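Local structure of 2,3,4,5-tetrahydropyridine-2,6-dicarboxylate N-succinyltransferase (Campylobacter jejuni, 2RIJ) at residues A[164-175]-A[197-207]. The protein probably catalyses the succinyl-CoA-dependent conversion of cyclic tetrahydrodipicolinate to acyclic N-succinyl-L-2-amino-6-oxopimelate, a step of lysine biosynthesis. Numbering follows the deposited sequence. Where two conformers were deposited one is given.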
loop_
_atom_site.group_PDB
_atom_site.type_symbol
_atom_site.label_atom_id
_atom_site.label_comp_id
_atom_site.label_asym_id
_atom_site.label_seq_id
_atom_site.Cartn_x
_atom_site.Cartn_y
_atom_site.Cartn_z
ATOM N N PHE A 164 42.162 -19.031 -11.889
ATOM C CA PHE A 164 42.647 -17.882 -11.143
ATOM C C PHE A 164 43.903 -18.185 -10.353
ATOM O O PHE A 164 44.780 -17.339 -10.219
ATOM C CB PHE A 164 41.572 -17.347 -10.204
ATOM C CG PHE A 164 40.610 -16.426 -10.860
ATOM C CD1 PHE A 164 39.527 -16.924 -11.565
ATOM C CD2 PHE A 164 40.769 -15.049 -10.760
ATOM C CE1 PHE A 164 38.614 -16.059 -12.156
ATOM C CE2 PHE A 164 39.857 -14.185 -11.359
ATOM C CZ PHE A 164 38.780 -14.693 -12.054
ATOM N N GLY A 165 44.027 -19.396 -9.836
ATOM C CA GLY A 165 45.214 -19.711 -9.072
ATOM C C GLY A 165 46.470 -19.890 -9.896
ATOM O O GLY A 165 47.571 -19.750 -9.384
ATOM N N LEU A 166 46.317 -20.255 -11.161
ATOM C CA LEU A 166 47.449 -20.486 -12.041
ATOM C C LEU A 166 47.971 -19.200 -12.726
ATOM O O LEU A 166 49.164 -19.084 -13.045
ATOM C CB LEU A 166 47.053 -21.515 -13.109
ATOM C CG LEU A 166 46.946 -22.980 -12.619
ATOM C CD1 LEU A 166 46.800 -23.932 -13.779
ATOM C CD2 LEU A 166 48.127 -23.415 -11.785
ATOM N N LEU A 167 47.069 -18.261 -12.991
ATOM C CA LEU A 167 47.415 -17.028 -13.703
ATOM C C LEU A 167 48.104 -16.032 -12.754
ATOM O O LEU A 167 47.746 -15.948 -11.587
ATOM C CB LEU A 167 46.148 -16.427 -14.321
ATOM C CG LEU A 167 45.432 -17.274 -15.395
ATOM C CD1 LEU A 167 44.144 -16.629 -15.762
ATOM C CD2 LEU A 167 46.307 -17.497 -16.670
ATOM N N SER A 168 49.106 -15.308 -13.248
ATOM C CA SER A 168 49.769 -14.243 -12.509
ATOM C C SER A 168 49.061 -12.913 -12.720
ATOM O O SER A 168 48.682 -12.573 -13.844
ATOM C CB SER A 168 51.216 -14.089 -12.979
ATOM O OG SER A 168 51.926 -15.271 -12.777
ATOM N N ASN A 169 48.854 -12.188 -11.628
ATOM C CA ASN A 169 48.397 -10.799 -11.674
ATOM C C ASN A 169 49.553 -9.951 -12.183
ATOM O O ASN A 169 50.620 -9.902 -11.575
ATOM C CB ASN A 169 47.936 -10.316 -10.286
ATOM C CG ASN A 169 47.297 -8.947 -10.320
ATOM O OD1 ASN A 169 46.619 -8.590 -11.298
ATOM N ND2 ASN A 169 47.525 -8.146 -9.268
ATOM N N VAL A 170 49.326 -9.285 -13.303
ATOM C CA VAL A 170 50.379 -8.507 -13.975
ATOM C C VAL A 170 49.800 -7.167 -14.408
ATOM O O VAL A 170 48.579 -6.999 -14.486
ATOM C CB VAL A 170 50.999 -9.261 -15.186
ATOM C CG1 VAL A 170 51.684 -10.597 -14.727
ATOM C CG2 VAL A 170 49.949 -9.540 -16.276
ATOM N N ALA A 171 50.703 -6.246 -14.685
ATOM C CA ALA A 171 50.391 -4.978 -15.361
ATOM C C ALA A 171 50.330 -5.243 -16.851
ATOM O O ALA A 171 51.005 -6.149 -17.349
ATOM C CB ALA A 171 51.450 -3.936 -15.039
ATOM N N TRP A 172 49.520 -4.446 -17.554
ATOM C CA TRP A 172 49.304 -4.610 -18.978
ATOM C C TRP A 172 49.463 -3.253 -19.601
ATOM O O TRP A 172 48.877 -2.259 -19.136
ATOM C CB TRP A 172 47.929 -5.178 -19.287
ATOM C CG TRP A 172 47.658 -6.494 -18.705
ATOM C CD1 TRP A 172 47.174 -6.740 -17.462
ATOM C CD2 TRP A 172 47.794 -7.766 -19.348
ATOM N NE1 TRP A 172 47.015 -8.082 -17.277
ATOM C CE2 TRP A 172 47.384 -8.747 -18.413
ATOM C CE3 TRP A 172 48.252 -8.178 -20.600
ATOM C CZ2 TRP A 172 47.404 -10.113 -18.697
ATOM C CZ3 TRP A 172 48.240 -9.551 -20.900
ATOM C CH2 TRP A 172 47.839 -10.499 -19.940
ATOM N N SER A 173 50.385 -3.188 -20.557
ATOM C CA SER A 173 50.739 -1.937 -21.244
ATOM C C SER A 173 50.618 -2.188 -22.732
ATOM O O SER A 173 51.363 -3.001 -23.310
ATOM C CB SER A 173 52.186 -1.567 -20.887
ATOM O OG SER A 173 52.560 -0.330 -21.482
ATOM N N ASP A 174 49.654 -1.541 -23.362
ATOM C CA ASP A 174 49.341 -1.799 -24.770
ATOM C C ASP A 174 49.235 -3.302 -25.078
ATOM O O ASP A 174 49.765 -3.832 -26.069
ATOM C CB ASP A 174 50.324 -1.078 -25.680
ATOM C CG ASP A 174 50.213 0.458 -25.546
ATOM O OD1 ASP A 174 49.111 1.005 -25.255
ATOM O OD2 ASP A 174 51.252 1.105 -25.688
ATOM N N ASP A 175 48.479 -3.929 -24.193
ATOM C CA ASP A 175 48.153 -5.333 -24.186
ATOM C C ASP A 175 49.345 -6.261 -23.974
ATOM O O ASP A 175 49.199 -7.438 -24.178
ATOM C CB ASP A 175 47.276 -5.714 -25.432
ATOM C CG ASP A 175 45.772 -5.213 -25.307
ATOM O OD1 ASP A 175 45.269 -4.912 -24.157
ATOM O OD2 ASP A 175 45.074 -5.163 -26.357
ATOM N N PRO A 197 56.312 2.865 -18.314
ATOM C CA PRO A 197 55.352 2.407 -19.316
ATOM C C PRO A 197 53.924 2.763 -18.960
ATOM O O PRO A 197 53.599 2.888 -17.768
ATOM C CB PRO A 197 55.535 0.896 -19.312
ATOM C CG PRO A 197 55.973 0.587 -18.003
ATOM C CD PRO A 197 56.901 1.724 -17.601
ATOM N N LYS A 198 53.084 2.968 -19.980
ATOM C CA LYS A 198 51.694 3.282 -19.765
ATOM C C LYS A 198 50.952 1.998 -19.406
ATOM O O LYS A 198 50.824 1.077 -20.245
ATOM C CB LYS A 198 51.035 3.897 -20.991
ATOM C CG LYS A 198 49.503 4.047 -20.789
ATOM C CD LYS A 198 48.859 4.787 -21.883
ATOM C CE LYS A 198 48.867 3.952 -23.180
ATOM N NZ LYS A 198 47.853 2.882 -23.238
ATOM N N ILE A 199 50.419 1.976 -18.192
ATOM C CA ILE A 199 49.739 0.792 -17.665
ATOM C C ILE A 199 48.233 0.974 -17.833
ATOM O O ILE A 199 47.612 1.831 -17.215
ATOM C CB ILE A 199 50.157 0.506 -16.198
ATOM C CG1 ILE A 199 51.698 0.363 -16.090
ATOM C CG2 ILE A 199 49.380 -0.700 -15.621
ATOM C CD1 ILE A 199 52.329 -0.684 -17.020
ATOM N N ASP A 200 47.647 0.150 -18.687
ATOM C CA ASP A 200 46.218 0.232 -18.935
ATOM C C ASP A 200 45.355 -0.457 -17.875
ATOM O O ASP A 200 44.215 -0.039 -17.632
ATOM C CB ASP A 200 45.915 -0.320 -20.312
ATOM C CG ASP A 200 46.583 0.496 -21.395
ATOM O OD1 ASP A 200 46.561 1.755 -21.319
ATOM O OD2 ASP A 200 47.179 -0.137 -22.270
ATOM N N PHE A 201 45.863 -1.549 -17.301
ATOM C CA PHE A 201 45.162 -2.325 -16.290
ATOM C C PHE A 201 46.111 -3.304 -15.588
ATOM O O PHE A 201 47.224 -3.562 -16.049
ATOM C CB PHE A 201 43.892 -3.013 -16.825
ATOM C CG PHE A 201 44.106 -4.125 -17.857
ATOM C CD1 PHE A 201 44.385 -3.831 -19.171
ATOM C CD2 PHE A 201 43.975 -5.440 -17.506
ATOM C CE1 PHE A 201 44.569 -4.829 -20.116
ATOM C CE2 PHE A 201 44.112 -6.437 -18.442
ATOM C CZ PHE A 201 44.421 -6.137 -19.754
ATOM N N VAL A 202 45.676 -3.777 -14.444
ATOM C CA VAL A 202 46.410 -4.786 -13.628
ATOM C C VAL A 202 45.415 -5.896 -13.306
ATOM O O VAL A 202 44.374 -5.656 -12.652
ATOM C CB VAL A 202 47.046 -4.190 -12.347
ATOM C CG1 VAL A 202 47.712 -5.347 -11.419
ATOM C CG2 VAL A 202 47.995 -3.019 -12.693
ATOM N N ASP A 203 45.693 -7.095 -13.828
ATOM C CA ASP A 203 44.795 -8.216 -13.671
ATOM C C ASP A 203 45.474 -9.495 -14.136
ATOM O O ASP A 203 46.585 -9.505 -14.730
ATOM C CB ASP A 203 43.507 -8.008 -14.500
ATOM C CG ASP A 203 42.391 -9.018 -14.168
ATOM O OD1 ASP A 203 42.393 -9.618 -13.073
ATOM O OD2 ASP A 203 41.521 -9.244 -15.047
ATOM N N LYS A 204 44.795 -10.581 -13.867
ATOM C CA LYS A 204 45.208 -11.925 -14.290
ATOM C C LYS A 204 44.753 -12.327 -15.698
ATOM O O LYS A 204 45.297 -13.277 -16.259
ATOM C CB LYS A 204 44.692 -12.982 -13.276
ATOM C CG LYS A 204 45.412 -12.944 -11.925
ATOM C CD LYS A 204 44.784 -13.878 -10.924
ATOM C CE LYS A 204 45.700 -14.084 -9.699
ATOM N NZ LYS A 204 45.238 -15.140 -8.812
ATOM N N PHE A 205 43.738 -11.655 -16.228
ATOM C CA PHE A 205 43.170 -11.966 -17.540
ATOM C C PHE A 205 43.411 -10.799 -18.507
ATOM O O PHE A 205 43.291 -9.636 -18.102
ATOM C CB PHE A 205 41.653 -12.145 -17.464
ATOM C CG PHE A 205 41.197 -13.431 -16.841
ATOM C CD1 PHE A 205 41.327 -13.625 -15.472
ATOM C CD2 PHE A 205 40.591 -14.411 -17.597
ATOM C CE1 PHE A 205 40.914 -14.827 -14.865
ATOM C CE2 PHE A 205 40.169 -15.619 -16.993
ATOM C CZ PHE A 205 40.377 -15.821 -15.629
ATOM N N PRO A 206 43.619 -11.109 -19.804
ATOM C CA PRO A 206 43.634 -10.108 -20.877
ATOM C C PRO A 206 42.229 -9.832 -21.419
ATOM O O PRO A 206 41.232 -10.417 -20.949
ATOM C CB PRO A 206 44.509 -10.787 -21.929
ATOM C CG PRO A 206 44.163 -12.190 -21.788
ATOM C CD PRO A 206 43.850 -12.460 -20.360
ATOM N N ARG A 207 42.153 -8.890 -22.342
ATOM C CA ARG A 207 40.923 -8.530 -22.962
ATOM C C ARG A 207 40.732 -9.377 -24.228
ATOM O O ARG A 207 41.691 -9.774 -24.897
ATOM C CB ARG A 207 40.907 -7.040 -23.261
ATOM C CG ARG A 207 40.877 -6.226 -21.934
ATOM C CD ARG A 207 41.403 -4.907 -22.022
ATOM N NE ARG A 207 41.280 -4.199 -20.753
ATOM C CZ ARG A 207 41.522 -2.920 -20.644
ATOM N NH1 ARG A 207 41.906 -2.253 -21.697
ATOM N NH2 ARG A 207 41.362 -2.314 -19.504
HETATM O O HOH W 1 54.156 2.555 -22.528
HETATM O O HOH W 2 44.553 -7.478 -22.984
HETATM O O HOH W 3 46.664 -2.736 -22.401
HETATM O O HOH W 4 43.303 -3.081 -24.142
#
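Strand 170-173, the middle strand of a small antiparallel sheet in the enzyme's middle region, pairs with strand 201-203, and a classic beta bulge interrupts the pairing where Asp200 and Phe201 both face Trp172, whose N donates to Phe201 O while its O accepts from Asp200 N. The Phe201 ring, placed by a chi1 of 67° that sets CG between backbone N and carbonyl carbon, lies in an offset stack on the five-membered ring of Trp172, planes 8° apart, with Trp172 CD1 3.2 Å from Phe201 CE2. Over the other face of Phe201 lies the Arg207 guanidinium, which pairs with Glu222 of a second subunit, whose Ile220 packs on Phe201. Asp203 O is gripped twice, by Val170 N at 3.1 Å and Trp172 NE1 at 2.9 Å, from opposite faces of its carbonyl plane; the NE1 bond and the stack fix the indole's rotation. At one end the extended Lys204 chain hydrogen-bonds through NZ to Phe164 O (2.7 Å) in helix 163-166, and Leu167 CD1 sits over the Phe205 ring. At the other, Asp200 OD2 takes Asp174 N, and Lys198 NZ makes two salt bridges: 2.6 Å to Asp200 OD1, on its syn lone pair, and 3.0 Å to Asp174 OD1, tilted 30° out of that carboxylate's plane.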